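Local coordinates for protein L-asparaginase I (PDB 2OCD) that probably catalyses the hydrolysis of L-asparagine to L-aspartate and ammonium, working as a homotetramer, at residues V245-L255 with V279-L290. Residues are numbered along the deposited sequence; the frame is centred on the assembly and turned at random.
Sequences VGNAPQNPELL and VNMGGYATGCAL
The amide of Asn247 takes the methyl CG2 of Thr286 over one face, displaced toward its oxygen. Thr286 CB lies farther out, 3.2 Å from Asn247 OD1. This is a van der Waals contact. The Thr286 hydroxyl OG1 is turned instead to the carbonyl O of Gly287 at 3.0 Å. At the other end of the amide, Asn247 ND2 makes a weak hydrogen bond to Asp92 OD2 of the second subunit. With CG beside the backbone N (chi1 -75°), the Asn247 side chain brings OD1 toward Thr286. The second amide, Asn280, closes an Asx turn: its OD1 accepts from Gly282 N in the carbonyl plane.

The segments are tied by backbone. Asn280 N donates to Val245 O at 2.8 Å, nearly straight at 169°. The same oxygen also takes a CA-H contact from Val279. The side chains of Val245 and Asn280 run side by side, with Val245 CG1 pressed to 3.3 Å from Asn280 CB. Gly246 and Asn247 fit a G1 beta bulge. Gly246 has phi 125°, a conformation suited to a residue without a side chain, and Val279 CG2 packs against its CA. Gly246 O accepts a hydrogen bond from Asn270 ND2 on strand 267-272.

The far end is apolar and joins the starts of helices 252-263 and 289-292. Leu255 CD2 meets Ala289 CB at 3.6 Å. Leu255 and Leu290 cross at about a right angle, while Leu290 CD2 reaches Ala248 CB at 3.7 Å.

Both segments belong to the C-terminal asparaginase region. Asp92 is a predicted substrate-binding residue, and in this family active sites lie where subunits meet. One backbone hydrogen bond and apolar contacts join the segments, while the weak bond from the Asn247 amide to Asp92 is consistent with a place at the subunit interface.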
ATOM      1  N   VAL B 245     -22.372 -12.173  -1.232  1.00 17.34           N
ATOM      2  CA  VAL B 245     -23.187 -11.276  -0.400  1.00 16.92           C
ATOM      3  C   VAL B 245     -24.237 -12.026   0.417  1.00 16.41           C
ATOM      4  O   VAL B 245     -25.122 -11.432   1.054  1.00 15.74           O
ATOM      5  CB  VAL B 245     -23.799 -10.161  -1.283  1.00 16.99           C
ATOM      6  CG1 VAL B 245     -24.933  -9.568  -0.618  1.00 18.46           C
ATOM      7  CG2 VAL B 245     -22.727  -9.059  -1.578  1.00 16.39           C
ATOM      8  N   GLY B 246     -24.121 -13.337   0.420  1.00 15.98           N
ATOM      9  CA  GLY B 246     -24.853 -14.144   1.360  1.00 16.75           C
ATOM     10  C   GLY B 246     -25.689 -15.192   0.671  1.00 17.42           C
ATOM     11  O   GLY B 246     -26.827 -15.423   1.070  1.00 16.88           O
ATOM     12  N   ASN B 247     -25.122 -15.813  -0.360  1.00 18.36           N
ATOM     13  CA  ASN B 247     -25.870 -16.677  -1.246  1.00 19.19           C
ATOM     14  C   ASN B 247     -25.620 -18.139  -0.945  1.00 20.82           C
ATOM     15  O   ASN B 247     -24.454 -18.569  -0.872  1.00 20.34           O
ATOM     16  CB  ASN B 247     -25.446 -16.415  -2.678  1.00 19.02           C
ATOM     17  CG  ASN B 247     -26.007 -15.150  -3.217  1.00 19.61           C
ATOM     18  OD1 ASN B 247     -27.217 -14.936  -3.160  1.00 22.75           O
ATOM     19  ND2 ASN B 247     -25.144 -14.279  -3.746  1.00 18.87           N
ATOM     20  N   ALA B 248     -26.707 -18.901  -0.813  1.00 22.51           N
ATOM     21  CA  ALA B 248     -26.624 -20.355  -0.672  1.00 23.92           C
ATOM     22  C   ALA B 248     -27.049 -21.111  -1.941  1.00 24.54           C
ATOM     23  O   ALA B 248     -27.740 -20.581  -2.788  1.00 24.32           O
ATOM     24  CB  ALA B 248     -27.470 -20.822   0.497  1.00 23.56           C
ATOM     25  N   PRO B 249     -26.629 -22.377  -2.052  1.00 25.93           N
ATOM     26  CA  PRO B 249     -27.041 -23.347  -3.066  1.00 26.82           C
ATOM     27  C   PRO B 249     -28.519 -23.422  -3.450  1.00 27.68           C
ATOM     28  O   PRO B 249     -28.817 -23.864  -4.573  1.00 27.97           O
ATOM     29  CB  PRO B 249     -26.615 -24.678  -2.447  1.00 26.58           C
ATOM     30  CG  PRO B 249     -25.371 -24.335  -1.757  1.00 26.64           C
ATOM     31  CD  PRO B 249     -25.605 -22.963  -1.165  1.00 26.12           C
ATOM     32  N   GLN B 250     -29.429 -23.043  -2.561  1.00 27.78           N
ATOM     33  CA  GLN B 250     -30.853 -23.148  -2.896  1.00 28.98           C
ATOM     34  C   GLN B 250     -31.264 -24.564  -3.379  1.00 28.73           C
ATOM     35  O   GLN B 250     -32.177 -24.697  -4.173  1.00 28.85           O
ATOM     36  CB  GLN B 250     -31.264 -22.093  -3.956  1.00 28.87           C
ATOM     37  CG  GLN B 250     -31.225 -22.587  -5.397  1.00 29.56           C
ATOM     38  CD  GLN B 250     -31.560 -21.515  -6.453  1.00 32.22           C
ATOM     39  OE1 GLN B 250     -30.947 -20.414  -6.509  1.00 34.53           O
ATOM     40  NE2 GLN B 250     -32.512 -21.862  -7.346  1.00 35.04           N
ATOM     41  N   ASN B 251     -30.594 -25.621  -2.933  1.00 28.77           N
ATOM     42  CA  ASN B 251     -31.208 -26.923  -3.112  1.00 28.81           C
ATOM     43  C   ASN B 251     -32.290 -27.078  -2.024  1.00 28.15           C
ATOM     44  O   ASN B 251     -32.030 -26.864  -0.849  1.00 27.00           O
ATOM     45  CB  ASN B 251     -30.206 -28.112  -3.241  1.00 29.35           C
ATOM     46  CG  ASN B 251     -29.575 -28.534  -1.936  1.00 30.56           C
ATOM     47  OD1 ASN B 251     -29.875 -29.606  -1.394  1.00 30.98           O
ATOM     48  ND2 ASN B 251     -28.653 -27.719  -1.447  1.00 34.51           N
ATOM     49  N   PRO B 252     -33.534 -27.349  -2.445  1.00 28.09           N
ATOM     50  CA  PRO B 252     -34.702 -27.529  -1.582  1.00 27.93           C
ATOM     51  C   PRO B 252     -34.415 -28.237  -0.296  1.00 27.26           C
ATOM     52  O   PRO B 252     -34.773 -27.764   0.776  1.00 27.26           O
ATOM     53  CB  PRO B 252     -35.606 -28.411  -2.433  1.00 28.01           C
ATOM     54  CG  PRO B 252     -35.322 -27.980  -3.838  1.00 27.84           C
ATOM     55  CD  PRO B 252     -33.897 -27.502  -3.867  1.00 27.95           C
ATOM     56  N   GLU B 253     -33.746 -29.364  -0.408  1.00 27.20           N
ATOM     57  CA  GLU B 253     -33.516 -30.214   0.743  1.00 27.91           C
ATOM     58  C   GLU B 253     -32.768 -29.485   1.867  1.00 27.35           C
ATOM     59  O   GLU B 253     -32.955 -29.772   3.049  1.00 28.01           O
ATOM     60  CB  GLU B 253     -32.725 -31.443   0.314  1.00 28.72           C
ATOM     61  CG  GLU B 253     -33.353 -32.246  -0.855  1.00 31.67           C
ATOM     62  CD  GLU B 253     -32.284 -32.632  -1.894  1.00 36.47           C
ATOM     63  OE1 GLU B 253     -32.416 -32.246  -3.094  1.00 36.78           O
ATOM     64  OE2 GLU B 253     -31.284 -33.285  -1.477  1.00 38.39           O
ATOM     65  N   LEU B 254     -31.909 -28.558   1.473  1.00 26.40           N
ATOM     66  CA  LEU B 254     -31.071 -27.795   2.372  1.00 26.06           C
ATOM     67  C   LEU B 254     -31.893 -26.699   2.960  1.00 25.06           C
ATOM     68  O   LEU B 254     -31.760 -26.385   4.135  1.00 25.00           O
ATOM     69  CB  LEU B 254     -29.909 -27.143   1.611  1.00 26.17           C
ATOM     70  CG  LEU B 254     -28.549 -27.027   2.299  1.00 25.90           C
ATOM     71  CD1 LEU B 254     -27.887 -28.399   2.257  1.00 27.12           C
ATOM     72  CD2 LEU B 254     -27.665 -25.966   1.599  1.00 26.67           C
ATOM     73  N   LEU B 255     -32.706 -26.073   2.117  1.00 24.27           N
ATOM     74  CA  LEU B 255     -33.667 -25.133   2.626  1.00 23.65           C
ATOM     75  C   LEU B 255     -34.437 -25.873   3.710  1.00 22.83           C
ATOM     76  O   LEU B 255     -34.423 -25.440   4.852  1.00 22.18           O
ATOM     77  CB  LEU B 255     -34.583 -24.550   1.546  1.00 23.69           C
ATOM     78  CG  LEU B 255     -34.317 -23.083   1.107  1.00 25.62           C
ATOM     79  CD1 LEU B 255     -32.815 -22.802   0.855  1.00 24.74           C
ATOM     80  CD2 LEU B 255     -35.209 -22.648  -0.150  1.00 25.12           C
ATOM     81  N   VAL B 279     -23.192  -9.446   4.365  1.00 22.75           N
ATOM     82  CA  VAL B 279     -24.384 -10.157   3.936  1.00 22.15           C
ATOM     83  C   VAL B 279     -25.587  -9.181   3.739  1.00 22.57           C
ATOM     84  O   VAL B 279     -25.844  -8.291   4.555  1.00 21.74           O
ATOM     85  CB  VAL B 279     -24.755 -11.315   4.927  1.00 22.43           C
ATOM     86  CG1 VAL B 279     -26.225 -11.751   4.716  1.00 19.60           C
ATOM     87  CG2 VAL B 279     -23.775 -12.511   4.793  1.00 20.07           C
ATOM     88  N   ASN B 280     -26.288  -9.369   2.624  1.00 23.05           N
ATOM     89  CA  ASN B 280     -27.464  -8.599   2.210  1.00 22.95           C
ATOM     90  C   ASN B 280     -28.570  -9.590   1.817  1.00 24.49           C
ATOM     91  O   ASN B 280     -28.738  -9.961   0.650  1.00 24.56           O
ATOM     92  CB  ASN B 280     -27.100  -7.727   1.015  1.00 22.28           C
ATOM     93  CG  ASN B 280     -28.142  -6.643   0.697  1.00 22.73           C
ATOM     94  OD1 ASN B 280     -29.339  -6.738   1.012  1.00 22.13           O
ATOM     95  ND2 ASN B 280     -27.677  -5.615   0.006  1.00 21.43           N
HETATM   96  N   MSE B 281     -29.324 -10.030   2.805  1.00 26.35           N
HETATM   97  CA  MSE B 281     -30.511 -10.833   2.552  1.00 28.43           C
HETATM   98  C   MSE B 281     -31.796  -9.980   2.522  1.00 27.94           C
HETATM   99  O   MSE B 281     -32.837 -10.411   3.007  1.00 29.09           O
HETATM  100  CB  MSE B 281     -30.671 -11.917   3.610  1.00 28.19           C
HETATM  101  CG  MSE B 281     -29.538 -12.933   3.744  1.00 29.69           C
HETATM  102 SE   MSE B 281     -29.827 -13.841   5.490  0.80 33.49          SE
HETATM  103  CE  MSE B 281     -31.711 -14.409   5.249  1.00 27.01           C
ATOM    104  N   GLY B 282     -31.744  -8.806   1.914  1.00 27.99           N
ATOM    105  CA  GLY B 282     -32.941  -7.928   1.829  1.00 27.91           C
ATOM    106  C   GLY B 282     -34.013  -8.415   0.865  1.00 27.59           C
ATOM    107  O   GLY B 282     -35.189  -8.036   0.993  1.00 27.99           O
ATOM    108  N   GLY B 283     -33.617  -9.256  -0.095  1.00 26.70           N
ATOM    109  CA  GLY B 283     -34.520  -9.697  -1.146  1.00 26.16           C
ATOM    110  C   GLY B 283     -33.974  -9.461  -2.538  1.00 25.24           C
ATOM    111  O   GLY B 283     -33.841 -10.392  -3.281  1.00 25.13           O
ATOM    112  N   TYR B 284     -33.651  -8.235  -2.917  1.00 24.69           N
ATOM    113  CA  TYR B 284     -33.039  -8.048  -4.249  1.00 25.69           C
ATOM    114  C   TYR B 284     -31.665  -8.758  -4.365  1.00 26.18           C
ATOM    115  O   TYR B 284     -31.493  -9.555  -5.265  1.00 25.54           O
ATOM    116  CB  TYR B 284     -32.886  -6.565  -4.676  1.00 24.57           C
ATOM    117  CG  TYR B 284     -34.187  -5.812  -4.931  1.00 23.60           C
ATOM    118  CD1 TYR B 284     -35.255  -6.404  -5.600  1.00 22.68           C
ATOM    119  CD2 TYR B 284     -34.341  -4.496  -4.497  1.00 23.32           C
ATOM    120  CE1 TYR B 284     -36.452  -5.704  -5.821  1.00 23.58           C
ATOM    121  CE2 TYR B 284     -35.529  -3.787  -4.710  1.00 23.66           C
ATOM    122  CZ  TYR B 284     -36.570  -4.393  -5.377  1.00 23.32           C
ATOM    123  OH  TYR B 284     -37.714  -3.694  -5.589  1.00 21.94           O
ATOM    124  N   ALA B 285     -30.706  -8.493  -3.465  1.00 27.15           N
ATOM    125  CA  ALA B 285     -29.378  -9.047  -3.661  1.00 27.74           C
ATOM    126  C   ALA B 285     -29.392 -10.593  -3.756  1.00 28.90           C
ATOM    127  O   ALA B 285     -28.879 -11.149  -4.746  1.00 30.57           O
ATOM    128  CB  ALA B 285     -28.403  -8.569  -2.617  1.00 27.43           C
ATOM    129  N   THR B 286     -29.959 -11.284  -2.766  1.00 28.00           N
ATOM    130  CA  THR B 286     -29.865 -12.752  -2.728  1.00 27.11           C
ATOM    131  C   THR B 286     -31.181 -13.523  -2.916  1.00 27.38           C
ATOM    132  O   THR B 286     -31.155 -14.766  -2.930  1.00 27.12           O
ATOM    133  CB  THR B 286     -29.305 -13.218  -1.384  1.00 27.16           C
ATOM    134  OG1 THR B 286     -30.293 -12.994  -0.366  1.00 25.36           O
ATOM    135  CG2 THR B 286     -27.951 -12.517  -1.069  1.00 24.45           C
ATOM    136  N   GLY B 287     -32.312 -12.806  -3.058  1.00 26.86           N
ATOM    137  CA  GLY B 287     -33.649 -13.396  -2.869  1.00 26.37           C
ATOM    138  C   GLY B 287     -33.971 -13.649  -1.384  1.00 26.38           C
ATOM    139  O   GLY B 287     -33.265 -13.170  -0.483  1.00 26.57           O
ATOM    140  N   CYS B 288     -35.019 -14.433  -1.141  1.00 26.03           N
ATOM    141  CA  CYS B 288     -35.530 -14.671   0.199  1.00 25.72           C
ATOM    142  C   CYS B 288     -35.599 -16.133   0.583  1.00 24.59           C
ATOM    143  O   CYS B 288     -36.230 -16.459   1.592  1.00 23.99           O
ATOM    144  CB  CYS B 288     -36.952 -14.117   0.306  1.00 26.36           C
ATOM    145  SG  CYS B 288     -37.167 -12.540  -0.438  1.00 29.52           S
ATOM    146  N   ALA B 289     -34.993 -17.016  -0.215  1.00 23.89           N
ATOM    147  CA  ALA B 289     -35.055 -18.480   0.048  1.00 23.32           C
ATOM    148  C   ALA B 289     -34.680 -18.705   1.489  1.00 22.35           C
ATOM    149  O   ALA B 289     -35.345 -19.446   2.223  1.00 22.21           O
ATOM    150  CB  ALA B 289     -34.084 -19.260  -0.856  1.00 22.37           C
ATOM    151  N   LEU B 290     -33.613 -18.007   1.870  1.00 21.28           N
ATOM    152  CA  LEU B 290     -32.939 -18.238   3.116  1.00 20.31           C
ATOM    153  C   LEU B 290     -33.733 -17.588   4.237  1.00 19.55           C
ATOM    154  O   LEU B 290     -33.809 -18.151   5.329  1.00 19.39           O
ATOM    155  CB  LEU B 290     -31.503 -17.709   3.017  1.00 20.33           C
ATOM    156  CG  LEU B 290     -30.351 -18.659   3.369  1.00 20.68           C
ATOM    157  CD1 LEU B 290     -30.669 -20.125   3.173  1.00 21.58           C
ATOM    158  CD2 LEU B 290     -29.046 -18.275   2.622  1.00 20.05           C
TER